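Local coordinates for protein L-Ala-D/L-Glu epimerase, a muconate lactonizing enzyme (Klebsiella pneumoniae subsp. pneumoniae MGH 78578, PDB 3FCP) that belongs to the enolase superfamily, pairing an enolase-like N-terminal domain with a TIM-barrel-like domain that carries a magnesium ion, at residues G146-D151 / T183-E188; A286-A291 / S318-Q323. All blocks are in the same frame, centred on the assembly; numbering follows the deposited sequence.

Contact 1: G146-D151 / T183-E188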
# COMPACT_ATOMS: atom_id res chain seq x y z
N GLY A 146 -29.02 -27.37 -18.44
CA GLY A 146 -29.92 -26.24 -18.36
C GLY A 146 -31.18 -26.58 -17.59
O GLY A 146 -32.02 -25.71 -17.36
N ASP A 147 -31.30 -27.84 -17.18
CA ASP A 147 -32.46 -28.30 -16.42
C ASP A 147 -32.02 -28.91 -15.08
O ASP A 147 -31.31 -29.91 -15.04
CB ASP A 147 -33.24 -29.35 -17.21
CG ASP A 147 -34.47 -29.85 -16.47
OD1 ASP A 147 -35.44 -29.07 -16.33
OD2 ASP A 147 -34.47 -31.01 -16.01
N THR A 148 -32.46 -28.30 -13.98
CA THR A 148 -32.11 -28.77 -12.65
C THR A 148 -32.40 -30.26 -12.48
O THR A 148 -31.54 -31.02 -12.05
CB THR A 148 -32.88 -28.00 -11.57
OG1 THR A 148 -32.64 -26.59 -11.73
CG2 THR A 148 -32.43 -28.42 -10.18
N ALA A 149 -33.62 -30.66 -12.81
CA ALA A 149 -34.04 -32.05 -12.69
C ALA A 149 -33.12 -32.98 -13.49
O ALA A 149 -32.65 -33.99 -12.98
CB ALA A 149 -35.49 -32.21 -13.16
N LYS A 150 -32.87 -32.63 -14.75
CA LYS A 150 -32.01 -33.45 -15.58
C LYS A 150 -30.60 -33.57 -14.99
O LYS A 150 -30.04 -34.66 -14.93
CB LYS A 150 -31.93 -32.87 -17.00
CG LYS A 150 -33.25 -32.97 -17.76
CD LYS A 150 -33.12 -32.46 -19.19
CE LYS A 150 -34.46 -32.52 -19.92
NZ LYS A 150 -34.36 -32.01 -21.31
N ASP A 151 -30.05 -32.44 -14.53
CA ASP A 151 -28.71 -32.44 -13.94
C ASP A 151 -28.62 -33.34 -12.72
O ASP A 151 -27.69 -34.13 -12.59
CB ASP A 151 -28.29 -31.02 -13.55
CG ASP A 151 -28.08 -30.12 -14.75
OD1 ASP A 151 -27.76 -30.64 -15.85
OD2 ASP A 151 -28.20 -28.89 -14.60
N THR A 183 -28.46 -24.09 -8.33
CA THR A 183 -27.32 -24.67 -7.65
C THR A 183 -27.68 -25.20 -6.27
O THR A 183 -27.23 -26.28 -5.88
CB THR A 183 -26.14 -23.65 -7.56
OG1 THR A 183 -25.10 -24.19 -6.72
CG2 THR A 183 -26.61 -22.34 -6.98
N ARG A 184 -28.50 -24.47 -5.53
CA ARG A 184 -28.90 -24.91 -4.19
C ARG A 184 -29.59 -26.28 -4.27
O ARG A 184 -29.34 -27.16 -3.45
CB ARG A 184 -29.84 -23.90 -3.54
CG ARG A 184 -30.19 -24.23 -2.09
CD ARG A 184 -31.16 -23.23 -1.50
NE ARG A 184 -30.62 -21.87 -1.49
CZ ARG A 184 -29.59 -21.48 -0.74
NH1 ARG A 184 -29.16 -20.22 -0.80
NH2 ARG A 184 -29.00 -22.34 0.09
N ALA A 185 -30.46 -26.44 -5.27
CA ALA A 185 -31.19 -27.70 -5.45
C ALA A 185 -30.22 -28.86 -5.68
O ALA A 185 -30.38 -29.94 -5.09
CB ALA A 185 -32.14 -27.58 -6.64
N ILE A 186 -29.22 -28.63 -6.52
CA ILE A 186 -28.24 -29.67 -6.81
C ILE A 186 -27.39 -29.99 -5.58
O ILE A 186 -27.08 -31.15 -5.32
CB ILE A 186 -27.32 -29.24 -7.98
CG1 ILE A 186 -28.15 -29.08 -9.25
CG2 ILE A 186 -26.23 -30.29 -8.20
CD1 ILE A 186 -27.40 -28.51 -10.43
N VAL A 187 -27.04 -28.95 -4.83
CA VAL A 187 -26.24 -29.14 -3.62
C VAL A 187 -26.99 -30.01 -2.62
O VAL A 187 -26.42 -30.92 -2.01
CB VAL A 187 -25.88 -27.78 -2.97
CG1 VAL A 187 -25.25 -28.00 -1.60
CG2 VAL A 187 -24.92 -27.02 -3.87
N GLU A 188 -28.28 -29.74 -2.44
CA GLU A 188 -29.11 -30.51 -1.51
C GLU A 188 -29.22 -31.97 -1.95
O GLU A 188 -29.06 -32.89 -1.15
CB GLU A 188 -30.52 -29.93 -1.42
CG GLU A 188 -30.58 -28.43 -1.19
CD GLU A 188 -32.00 -27.93 -1.05
OE1 GLU A 188 -32.88 -28.39 -1.82
OE2 GLU A 188 -32.24 -27.06 -0.18

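Contact 2: A286-A291 / S318-Q323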
# COMPACT_ATOMS: atom_id res chain seq x y z
N ALA A 286 5.40 -24.18 -16.44
CA ALA A 286 5.99 -22.98 -15.86
C ALA A 286 4.92 -22.27 -15.01
O ALA A 286 5.19 -21.80 -13.90
CB ALA A 286 6.51 -22.04 -16.95
N LEU A 287 3.71 -22.20 -15.54
CA LEU A 287 2.59 -21.58 -14.83
C LEU A 287 2.34 -22.38 -13.55
O LEU A 287 2.11 -21.81 -12.48
CB LEU A 287 1.33 -21.61 -15.70
CG LEU A 287 0.23 -20.56 -15.56
CD1 LEU A 287 -1.09 -21.21 -15.90
CD2 LEU A 287 0.20 -19.94 -14.17
N ALA A 288 2.38 -23.70 -13.67
CA ALA A 288 2.16 -24.55 -12.50
C ALA A 288 3.18 -24.27 -11.40
O ALA A 288 2.82 -24.17 -10.23
CB ALA A 288 2.22 -26.03 -12.91
N ARG A 289 4.46 -24.14 -11.77
CA ARG A 289 5.50 -23.87 -10.77
C ARG A 289 5.34 -22.49 -10.12
O ARG A 289 5.64 -22.32 -8.94
CB ARG A 289 6.89 -24.01 -11.39
CG ARG A 289 7.22 -25.42 -11.91
CD ARG A 289 7.06 -26.50 -10.84
NE ARG A 289 7.47 -27.82 -11.33
CZ ARG A 289 7.18 -28.97 -10.74
NH1 ARG A 289 6.47 -28.98 -9.62
NH2 ARG A 289 7.61 -30.12 -11.25
N VAL A 290 4.90 -21.51 -10.90
CA VAL A 290 4.68 -20.16 -10.38
C VAL A 290 3.59 -20.29 -9.32
O VAL A 290 3.71 -19.78 -8.21
CB VAL A 290 4.19 -19.20 -11.49
CG1 VAL A 290 3.62 -17.90 -10.88
CG2 VAL A 290 5.35 -18.88 -12.44
N ALA A 291 2.52 -20.99 -9.68
CA ALA A 291 1.40 -21.17 -8.76
C ALA A 291 1.88 -21.84 -7.48
O ALA A 291 1.56 -21.38 -6.38
CB ALA A 291 0.31 -22.01 -9.42
N SER A 318 -0.28 -35.33 -14.76
CA SER A 318 0.25 -36.45 -13.99
C SER A 318 1.52 -36.12 -13.21
O SER A 318 1.83 -36.76 -12.21
CB SER A 318 0.56 -37.64 -14.91
OG SER A 318 1.76 -37.45 -15.63
N THR A 319 2.26 -35.13 -13.67
CA THR A 319 3.50 -34.76 -13.00
C THR A 319 3.29 -33.79 -11.85
O THR A 319 4.24 -33.44 -11.16
CB THR A 319 4.46 -34.09 -13.97
OG1 THR A 319 3.96 -32.78 -14.29
CG2 THR A 319 4.60 -34.91 -15.26
N LEU A 320 2.04 -33.36 -11.64
CA LEU A 320 1.76 -32.36 -10.60
C LEU A 320 0.74 -32.76 -9.55
O LEU A 320 -0.12 -33.59 -9.80
CB LEU A 320 1.25 -31.08 -11.26
CG LEU A 320 2.06 -30.44 -12.38
CD1 LEU A 320 1.17 -29.51 -13.22
CD2 LEU A 320 3.24 -29.70 -11.78
N PRO A 321 0.82 -32.15 -8.36
CA PRO A 321 -0.13 -32.44 -7.28
C PRO A 321 -1.35 -31.56 -7.60
O PRO A 321 -1.28 -30.34 -7.47
CB PRO A 321 0.59 -31.94 -6.02
CG PRO A 321 2.04 -31.83 -6.43
CD PRO A 321 1.95 -31.35 -7.85
N LEU A 322 -2.45 -32.15 -8.02
CA LEU A 322 -3.63 -31.36 -8.36
C LEU A 322 -4.69 -31.47 -7.27
O LEU A 322 -5.48 -32.41 -7.25
CB LEU A 322 -4.20 -31.81 -9.70
CG LEU A 322 -3.23 -31.75 -10.90
CD1 LEU A 322 -3.98 -32.09 -12.17
CD2 LEU A 322 -2.61 -30.37 -11.01
N GLN A 323 -4.71 -30.49 -6.37
CA GLN A 323 -5.66 -30.49 -5.27
C GLN A 323 -7.11 -30.55 -5.74
O GLN A 323 -7.94 -31.24 -5.13
CB GLN A 323 -5.45 -29.25 -4.40
CG GLN A 323 -6.49 -29.08 -3.28
CD GLN A 323 -6.20 -27.89 -2.38
OE1 GLN A 323 -5.24 -27.14 -2.59
NE2 GLN A 323 -7.04 -27.70 -1.37
O HOH W 1 6.00 -32.04 -9.61

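Contact 1: G146-D151 / T183-E188
Ile186, Thr148 and Asp151 bury the most surface here, and Ala185 completes the group of four. The methyl of Thr148, CG2, meets the methyl of Ala185, with CG2 to CB at 3.6 Å. CG2 reaches across because it stands anti to the backbone N of Thr148 (chi1 -55° for OG1). The same rotation keeps OG1 beside that N, where it hydrogen-bonds to His182 ND1, one turn before Ile186 on helix 176-189. Thr148 therefore uses both branches on one helix, the methyl for packing and the hydroxyl for a polar bond.

Ile186 starts out alongside, and the end of its longer branch, CD1, comes nearer to helix 148-158. Ile186 CD1 ends 4.1 Å from Asp151 CB. The aspartate touches with its methylene; its carboxylate is turned to the preceding loop, where OD1 is hydrogen-bonded to Ser145 OG. No hydrogen bond links the two segments directly. Asp147, the N-cap of helix 148-158, starts the helix just before Thr148.

The contact joins the start of helix 148-158 to the later part of helix 176-189. These are successive helices on the outside of the barrel, with strand 166-170 between them in the chain. Ile186 also touches Leu169 of that strand, while Thr183 and Val187 pack on strand 195-199.

Contact 2: A286-A291 / S318-Q323
Leu320 lays its two methyls over Ala288 and the end of Arg289. CD1 comes closest to the alanine, 3.6 Å from Ala288 CB. Leu320 CD2 lies 4.0 Å from Ala288 CB. CD2 also sits over one face of the Arg289 guanidinium, offset toward its rim, with NH1 4.0 Å away. The CB of Ala288 points at the loop and meets the leucine methyls.

Arg289 leaves helix 283-294 alongside the contact, and a bend at chi2 (-55°) brings its guanidinium over to Leu320. The two side chains cross obliquely. A water lies at the edge of the guanidinium, in its plane. It accepts from Arg289 NH2 at 3.0 Å and donates to Thr319 O at 2.7 Å. The water bridges the helix to the loop backbone; no direct hydrogen bond joins the two segments. NH1 bonds to Gln292 OE1 on the same helix and NH2 to the water, which would limit rotation of the guanidinium.

Arg289 and Thr319 also pack on Asn89 of a neighbouring subunit, which places the contact beside a subunit interface. Within the chain, it joins helix 283-294, a barrel helix lying over strand 270-273, to the loop that follows helix 307-317. Leu320 also touches Leu285 of helix 283-294, and Ala288 packs on Leu273 of strand 270-273.

In the fold
Contacts 1 and 2 lie in different parts of the barrel domain and share no helix or strand. Their centres are about 32 Å apart, and their nearest atoms about 18 Å. They follow one another along the chain. Contact 1 is partly buried, far from the chain centre, and pairs two helices. Contact 2 is buried, nearer the centre, and pairs a helix with a loop. Both rest on aliphatic packing, in contact 2 partly against a guanidinium face, without a direct hydrogen bond between segments. Polar groups in both bond to nearby protein residues, and contact 2 adds a water bridge. Neighbouring subunits reach contact 2, whereas no other chain of the assembly touches contact 1.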